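Local structure of membrane-fusion protein (5XU0) at residues S144-N156 against S165-L177. The protein probably serves as the membrane-fusion component of a MacAB-like efflux pump, forming a hexameric channel assembly outside the cell membrane. The protein carries 2 engineered substitutions. Sequence-based numbering, arbitrary orientation.
Sequences STLEGTVVEVNSN and SQVMVHIVSNENL
Val-151 lays its CG2 methyl over one face of the His-170 imidazole, 3.8 Å from the ring centroid and 26° off the normal, a CH-pi contact displaced toward the rim on the ND1 side. The contact lies at a classic beta bulge: Val-151 and Glu-152 both face His-170, whose O accepts from Val-151 N at 2.6 Å and Glu-152 N at 3.0 Å, both donors in the carbonyl plane. With CG1 anti to the carbonyl carbon (chi1 -61°), Val-151 directs that methyl to Val-172 CG1, 3.4 Å away. The extended Glu-152 brings OE2 to 4.0 Å from His-170 CB, its carboxylate plane 60° from the ring. On the other face of the sheet, Ile-171 divides its branches: CG2 crosses Val-150 CG1 at an angle, while CD1 meets Leu-146 CD2 tip to tip at 3.4 Å. Reciprocal Thr-149 and Val-172 backbone bonds fix the antiparallel register at one end.

His-170 NE2 is hydrogen-bonded to Glu-14, and its ring also stacks with Tyr-16 and meets Tyr-219 of a neighbouring subunit edge-to-face. Strands 148-153 and 167-172 form the centre of a four-stranded sheet in the barrel-sandwich (lipoyl-like) domain, flanked by 36-37 and 14-18 respectively, with Leu-43 of strand 42-46 packing on Ile-171.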
ATOM      1  N   SER B 144     -11.716 -26.052   5.907  1.00 83.88           N
ATOM      2  CA  SER B 144     -12.415 -26.084   4.631  1.00 82.00           C
ATOM      3  C   SER B 144     -13.901 -25.833   4.841  1.00 86.28           C
ATOM      4  O   SER B 144     -14.481 -26.254   5.840  1.00 97.16           O
ATOM      5  CB  SER B 144     -12.206 -27.429   3.935  1.00 88.72           C
ATOM      6  OG  SER B 144     -13.238 -27.686   2.997  1.00100.33           O
ATOM      7  N   THR B 145     -14.518 -25.137   3.891  1.00 82.27           N
ATOM      8  CA  THR B 145     -15.923 -24.775   3.988  1.00 86.36           C
ATOM      9  C   THR B 145     -16.840 -25.742   3.252  1.00 94.02           C
ATOM     10  O   THR B 145     -18.047 -25.492   3.177  1.00103.36           O
ATOM     11  CB  THR B 145     -16.148 -23.357   3.468  1.00 88.71           C
ATOM     12  OG1 THR B 145     -15.308 -23.115   2.339  1.00111.52           O
ATOM     13  CG2 THR B 145     -15.842 -22.337   4.550  1.00 94.74           C
ATOM     14  N   LEU B 146     -16.313 -26.852   2.747  1.00 87.34           N
ATOM     15  CA  LEU B 146     -17.130 -27.712   1.903  1.00 93.27           C
ATOM     16  C   LEU B 146     -16.421 -29.037   1.673  1.00 96.35           C
ATOM     17  O   LEU B 146     -15.197 -29.141   1.793  1.00 89.79           O
ATOM     18  CB  LEU B 146     -17.427 -27.047   0.557  1.00 88.59           C
ATOM     19  CG  LEU B 146     -16.178 -26.729  -0.271  1.00 81.81           C
ATOM     20  CD1 LEU B 146     -16.398 -27.026  -1.751  1.00 88.03           C
ATOM     21  CD2 LEU B 146     -15.755 -25.281  -0.078  1.00 90.20           C
ATOM     22  N   GLU B 147     -17.218 -30.054   1.349  1.00 93.64           N
ATOM     23  CA  GLU B 147     -16.684 -31.238   0.693  1.00 99.62           C
ATOM     24  C   GLU B 147     -16.143 -30.844  -0.671  1.00100.37           C
ATOM     25  O   GLU B 147     -16.848 -30.224  -1.472  1.00 91.95           O
ATOM     26  CB  GLU B 147     -17.769 -32.301   0.534  1.00110.83           C
ATOM     27  CG  GLU B 147     -18.040 -33.128   1.774  1.00126.12           C
ATOM     28  CD  GLU B 147     -19.203 -32.595   2.587  1.00141.17           C
ATOM     29  OE1 GLU B 147     -19.159 -31.416   2.998  1.00128.12           O
ATOM     30  OE2 GLU B 147     -20.170 -33.357   2.807  1.00146.47           O
ATOM     31  N   GLY B 148     -14.890 -31.187  -0.936  1.00 81.52           N
ATOM     32  CA  GLY B 148     -14.318 -30.778  -2.202  1.00 72.82           C
ATOM     33  C   GLY B 148     -12.989 -31.446  -2.466  1.00 81.83           C
ATOM     34  O   GLY B 148     -12.500 -32.263  -1.679  1.00 77.45           O
ATOM     35  N   THR B 149     -12.419 -31.081  -3.610  1.00 77.32           N
ATOM     36  CA  THR B 149     -11.123 -31.567  -4.057  1.00 81.41           C
ATOM     37  C   THR B 149     -10.192 -30.377  -4.230  1.00 85.45           C
ATOM     38  O   THR B 149     -10.569 -29.373  -4.846  1.00 89.08           O
ATOM     39  CB  THR B 149     -11.248 -32.339  -5.379  1.00 91.68           C
ATOM     40  OG1 THR B 149     -12.202 -33.396  -5.224  1.00 87.86           O
ATOM     41  CG2 THR B 149      -9.902 -32.934  -5.791  1.00 83.66           C
ATOM     42  N   VAL B 150      -8.986 -30.477  -3.673  1.00 76.27           N
ATOM     43  CA  VAL B 150      -8.040 -29.371  -3.729  1.00 95.02           C
ATOM     44  C   VAL B 150      -7.398 -29.349  -5.114  1.00 90.12           C
ATOM     45  O   VAL B 150      -6.885 -30.365  -5.599  1.00 98.09           O
ATOM     46  CB  VAL B 150      -6.999 -29.480  -2.596  1.00 91.42           C
ATOM     47  CG1 VAL B 150      -7.674 -29.876  -1.292  1.00 87.43           C
ATOM     48  CG2 VAL B 150      -5.881 -30.447  -2.907  1.00 78.14           C
ATOM     49  N   VAL B 151      -7.488 -28.199  -5.781  1.00 86.74           N
ATOM     50  CA  VAL B 151      -6.999 -28.085  -7.152  1.00 86.42           C
ATOM     51  C   VAL B 151      -5.714 -27.293  -7.263  1.00 91.19           C
ATOM     52  O   VAL B 151      -5.125 -27.265  -8.360  1.00 94.49           O
ATOM     53  CB  VAL B 151      -8.067 -27.489  -8.092  1.00 77.80           C
ATOM     54  CG1 VAL B 151      -9.290 -28.371  -8.120  1.00 87.53           C
ATOM     55  CG2 VAL B 151      -8.419 -26.054  -7.682  1.00 66.97           C
ATOM     56  N   GLU B 152      -5.267 -26.632  -6.199  1.00 97.55           N
ATOM     57  CA  GLU B 152      -3.984 -25.946  -6.294  1.00 91.15           C
ATOM     58  C   GLU B 152      -3.426 -25.690  -4.904  1.00 93.77           C
ATOM     59  O   GLU B 152      -4.158 -25.239  -4.019  1.00 91.68           O
ATOM     60  CB  GLU B 152      -4.130 -24.632  -7.076  1.00 96.35           C
ATOM     61  CG  GLU B 152      -2.886 -23.781  -7.098  1.00 86.47           C
ATOM     62  CD  GLU B 152      -3.162 -22.386  -7.606  1.00108.03           C
ATOM     63  OE1 GLU B 152      -2.205 -21.688  -7.995  1.00117.71           O
ATOM     64  OE2 GLU B 152      -4.348 -21.993  -7.633  1.00115.25           O
ATOM     65  N   VAL B 153      -2.141 -25.999  -4.713  1.00 85.16           N
ATOM     66  CA  VAL B 153      -1.421 -25.652  -3.495  1.00 87.84           C
ATOM     67  C   VAL B 153      -0.168 -24.883  -3.892  1.00 87.66           C
ATOM     68  O   VAL B 153       0.415 -25.139  -4.951  1.00100.15           O
ATOM     69  CB  VAL B 153      -1.077 -26.900  -2.649  1.00 80.38           C
ATOM     70  CG1 VAL B 153      -2.276 -27.829  -2.527  1.00 71.90           C
ATOM     71  CG2 VAL B 153       0.123 -27.645  -3.221  1.00 91.99           C
ATOM     72  N   ASN B 154       0.238 -23.933  -3.050  1.00 94.70           N
ATOM     73  CA  ASN B 154       1.356 -23.050  -3.383  1.00 90.68           C
ATOM     74  C   ASN B 154       1.971 -22.548  -2.082  1.00 96.38           C
ATOM     75  O   ASN B 154       1.365 -21.726  -1.387  1.00103.16           O
ATOM     76  CB  ASN B 154       0.880 -21.894  -4.254  1.00 91.07           C
ATOM     77  CG  ASN B 154       2.015 -20.989  -4.708  1.00100.52           C
ATOM     78  OD1 ASN B 154       3.187 -21.234  -4.414  1.00106.48           O
ATOM     79  ND2 ASN B 154       1.667 -19.937  -5.439  1.00113.04           N
ATOM     80  N   SER B 155       3.173 -23.030  -1.763  1.00 98.75           N
ATOM     81  CA  SER B 155       3.865 -22.682  -0.528  1.00 99.97           C
ATOM     82  C   SER B 155       4.964 -21.651  -0.754  1.00104.86           C
ATOM     83  O   SER B 155       5.907 -21.560   0.037  1.00110.97           O
ATOM     84  CB  SER B 155       4.461 -23.928   0.125  1.00 90.45           C
ATOM     85  OG  SER B 155       3.485 -24.947   0.263  1.00114.62           O
ATOM     86  N   ASN B 156       4.869 -20.873  -1.827  1.00 95.17           N
ATOM     87  CA  ASN B 156       5.875 -19.863  -2.141  1.00 90.69           C
ATOM     88  C   ASN B 156       5.173 -18.511  -2.208  1.00 98.61           C
ATOM     89  O   ASN B 156       4.660 -18.105  -3.253  1.00103.00           O
ATOM     90  CB  ASN B 156       6.610 -20.201  -3.427  1.00109.19           C
ATOM     91  CG  ASN B 156       7.659 -21.277  -3.222  1.00110.46           C
ATOM     92  OD1 ASN B 156       8.340 -21.307  -2.193  1.00 89.74           O
ATOM     93  ND2 ASN B 156       7.790 -22.174  -4.195  1.00106.37           N
ATOM     94  N   SER B 165      -3.197 -10.660  -4.721  1.00136.34           N
ATOM     95  CA  SER B 165      -3.566 -11.633  -3.702  1.00113.62           C
ATOM     96  C   SER B 165      -2.830 -12.942  -3.962  1.00113.23           C
ATOM     97  O   SER B 165      -2.787 -13.422  -5.098  1.00106.61           O
ATOM     98  CB  SER B 165      -5.077 -11.864  -3.696  1.00110.56           C
ATOM     99  OG  SER B 165      -5.781 -10.633  -3.697  1.00109.46           O
ATOM    100  N   GLN B 166      -2.253 -13.513  -2.907  1.00102.36           N
ATOM    101  CA  GLN B 166      -1.466 -14.741  -3.020  1.00 98.38           C
ATOM    102  C   GLN B 166      -2.360 -15.931  -2.690  1.00 97.33           C
ATOM    103  O   GLN B 166      -2.588 -16.244  -1.518  1.00 83.85           O
ATOM    104  CB  GLN B 166      -0.250 -14.686  -2.099  1.00 92.48           C
ATOM    105  CG  GLN B 166       0.648 -13.480  -2.327  1.00102.23           C
ATOM    106  CD  GLN B 166       2.114 -13.856  -2.447  1.00104.75           C
ATOM    107  OE1 GLN B 166       2.900 -13.644  -1.525  1.00106.54           O
ATOM    108  NE2 GLN B 166       2.488 -14.421  -3.589  1.00117.50           N
ATOM    109  N   VAL B 167      -2.870 -16.598  -3.723  1.00 99.34           N
ATOM    110  CA  VAL B 167      -3.648 -17.815  -3.517  1.00 88.51           C
ATOM    111  C   VAL B 167      -2.717 -18.897  -2.993  1.00 91.42           C
ATOM    112  O   VAL B 167      -1.761 -19.291  -3.671  1.00 85.20           O
ATOM    113  CB  VAL B 167      -4.326 -18.270  -4.816  1.00 93.06           C
ATOM    114  CG1 VAL B 167      -5.062 -19.593  -4.592  1.00 81.59           C
ATOM    115  CG2 VAL B 167      -5.252 -17.195  -5.361  1.00 75.45           C
HETATM  116  N   MSE B 168      -2.992 -19.389  -1.791  1.00 86.01           N
HETATM  117  CA  MSE B 168      -2.162 -20.444  -1.236  1.00 88.07           C
HETATM  118  C   MSE B 168      -2.788 -21.816  -1.435  1.00 95.45           C
HETATM  119  O   MSE B 168      -2.079 -22.773  -1.747  1.00 86.95           O
HETATM  120  CB  MSE B 168      -1.885 -20.198   0.242  1.00100.17           C
HETATM  121  CG  MSE B 168      -0.478 -19.694   0.512  1.00119.53           C
HETATM  122 SE   MSE B 168       0.091 -20.102   2.318  1.00249.82          SE
HETATM  123  CE  MSE B 168      -1.408 -19.294   3.242  1.00 74.37           C
ATOM    124  N   VAL B 169      -4.107 -21.933  -1.271  1.00 86.58           N
ATOM    125  CA  VAL B 169      -4.767 -23.211  -1.532  1.00 76.00           C
ATOM    126  C   VAL B 169      -6.126 -22.957  -2.166  1.00 85.08           C
ATOM    127  O   VAL B 169      -6.897 -22.122  -1.684  1.00 75.91           O
ATOM    128  CB  VAL B 169      -4.902 -24.070  -0.258  1.00 82.77           C
ATOM    129  CG1 VAL B 169      -5.921 -25.177  -0.444  1.00 87.33           C
ATOM    130  CG2 VAL B 169      -3.571 -24.672   0.101  1.00 86.25           C
ATOM    131  N   HIS B 170      -6.418 -23.682  -3.245  1.00 83.45           N
ATOM    132  CA  HIS B 170      -7.682 -23.593  -3.958  1.00 76.99           C
ATOM    133  C   HIS B 170      -8.307 -24.975  -4.032  1.00 80.71           C
ATOM    134  O   HIS B 170      -7.678 -25.919  -4.533  1.00 86.81           O
ATOM    135  CB  HIS B 170      -7.486 -23.024  -5.364  1.00 82.15           C
ATOM    136  CG  HIS B 170      -8.765 -22.796  -6.106  1.00 88.41           C
ATOM    137  ND1 HIS B 170      -8.808 -22.602  -7.470  1.00 75.60           N
ATOM    138  CD2 HIS B 170     -10.047 -22.728  -5.674  1.00 84.97           C
ATOM    139  CE1 HIS B 170     -10.062 -22.425  -7.847  1.00 80.81           C
ATOM    140  NE2 HIS B 170     -10.834 -22.498  -6.776  1.00 84.13           N
ATOM    141  N   ILE B 171      -9.540 -25.081  -3.528  1.00 80.21           N
ATOM    142  CA  ILE B 171     -10.280 -26.335  -3.463  1.00 81.11           C
ATOM    143  C   ILE B 171     -11.661 -26.089  -4.053  1.00 85.13           C
ATOM    144  O   ILE B 171     -12.192 -24.977  -3.984  1.00 78.46           O
ATOM    145  CB  ILE B 171     -10.384 -26.875  -2.012  1.00 94.08           C
ATOM    146  CG1 ILE B 171     -11.393 -26.078  -1.182  1.00103.44           C
ATOM    147  CG2 ILE B 171      -9.036 -26.837  -1.323  1.00 86.41           C
ATOM    148  CD1 ILE B 171     -12.823 -26.552  -1.358  1.00 90.94           C
ATOM    149  N   VAL B 172     -12.249 -27.132  -4.635  1.00 93.97           N
ATOM    150  CA  VAL B 172     -13.553 -26.980  -5.275  1.00 92.50           C
ATOM    151  C   VAL B 172     -14.244 -28.336  -5.337  1.00 91.07           C
ATOM    152  O   VAL B 172     -13.618 -29.356  -5.636  1.00 88.47           O
ATOM    153  CB  VAL B 172     -13.418 -26.340  -6.674  1.00 89.41           C
ATOM    154  CG1 VAL B 172     -12.359 -27.040  -7.480  1.00 85.59           C
ATOM    155  CG2 VAL B 172     -14.722 -26.381  -7.396  1.00 90.76           C
ATOM    156  N   SER B 173     -15.546 -28.335  -5.047  1.00 91.72           N
ATOM    157  CA  SER B 173     -16.331 -29.561  -5.049  1.00 99.65           C
ATOM    158  C   SER B 173     -16.576 -30.039  -6.473  1.00103.55           C
ATOM    159  O   SER B 173     -17.088 -29.290  -7.312  1.00 98.97           O
ATOM    160  CB  SER B 173     -17.666 -29.336  -4.339  1.00108.80           C
ATOM    161  OG  SER B 173     -18.477 -30.500  -4.386  1.00 98.71           O
ATOM    162  N   ASN B 174     -16.210 -31.290  -6.746  1.00103.38           N
ATOM    163  CA  ASN B 174     -16.538 -31.928  -8.010  1.00 97.59           C
ATOM    164  C   ASN B 174     -17.881 -32.643  -7.962  1.00 98.90           C
ATOM    165  O   ASN B 174     -18.225 -33.365  -8.904  1.00109.04           O
ATOM    166  CB  ASN B 174     -15.431 -32.903  -8.422  1.00101.44           C
ATOM    167  CG  ASN B 174     -15.367 -33.110  -9.928  1.00113.01           C
ATOM    168  OD1 ASN B 174     -16.163 -32.543 -10.677  1.00103.65           O
ATOM    169  ND2 ASN B 174     -14.416 -33.923 -10.376  1.00110.65           N
ATOM    170  N   GLU B 175     -18.634 -32.475  -6.881  1.00106.09           N
ATOM    171  CA  GLU B 175     -20.035 -32.849  -6.828  1.00105.17           C
ATOM    172  C   GLU B 175     -20.881 -31.594  -7.016  1.00 99.40           C
ATOM    173  O   GLU B 175     -20.364 -30.475  -7.075  1.00106.74           O
ATOM    174  CB  GLU B 175     -20.363 -33.557  -5.510  1.00114.76           C
ATOM    175  CG  GLU B 175     -19.347 -34.611  -5.087  1.00120.52           C
ATOM    176  CD  GLU B 175     -18.392 -34.113  -4.015  1.00137.58           C
ATOM    177  OE1 GLU B 175     -18.118 -34.876  -3.062  1.00128.84           O
ATOM    178  OE2 GLU B 175     -17.910 -32.964  -4.122  1.00125.74           O
ATOM    179  N   ASN B 176     -22.195 -31.785  -7.101  1.00 99.68           N
ATOM    180  CA  ASN B 176     -23.155 -30.705  -7.341  1.00 93.59           C
ATOM    181  C   ASN B 176     -22.673 -29.776  -8.455  1.00 94.61           C
ATOM    182  O   ASN B 176     -22.525 -28.567  -8.277  1.00 96.69           O
ATOM    183  CB  ASN B 176     -23.432 -29.910  -6.066  1.00 84.33           C
ATOM    184  CG  ASN B 176     -23.576 -30.789  -4.844  1.00103.21           C
ATOM    185  OD1 ASN B 176     -23.789 -31.997  -4.952  1.00116.37           O
ATOM    186  ND2 ASN B 176     -23.464 -30.183  -3.667  1.00113.13           N
ATOM    187  N   LEU B 177     -22.403 -30.373  -9.613  1.00 99.51           N
ATOM    188  CA  LEU B 177     -21.942 -29.589 -10.748  1.00 86.92           C
ATOM    189  C   LEU B 177     -23.091 -28.786 -11.346  1.00 85.53           C
ATOM    190  O   LEU B 177     -24.269 -29.112 -11.183  1.00 92.53           O
ATOM    191  CB  LEU B 177     -21.318 -30.494 -11.809  1.00 85.16           C
ATOM    192  CG  LEU B 177     -19.790 -30.468 -11.868  1.00 81.79           C
ATOM    193  CD1 LEU B 177     -19.210 -30.818 -10.516  1.00100.17           C
ATOM    194  CD2 LEU B 177     -19.272 -31.420 -12.931  1.00 77.63           C
TER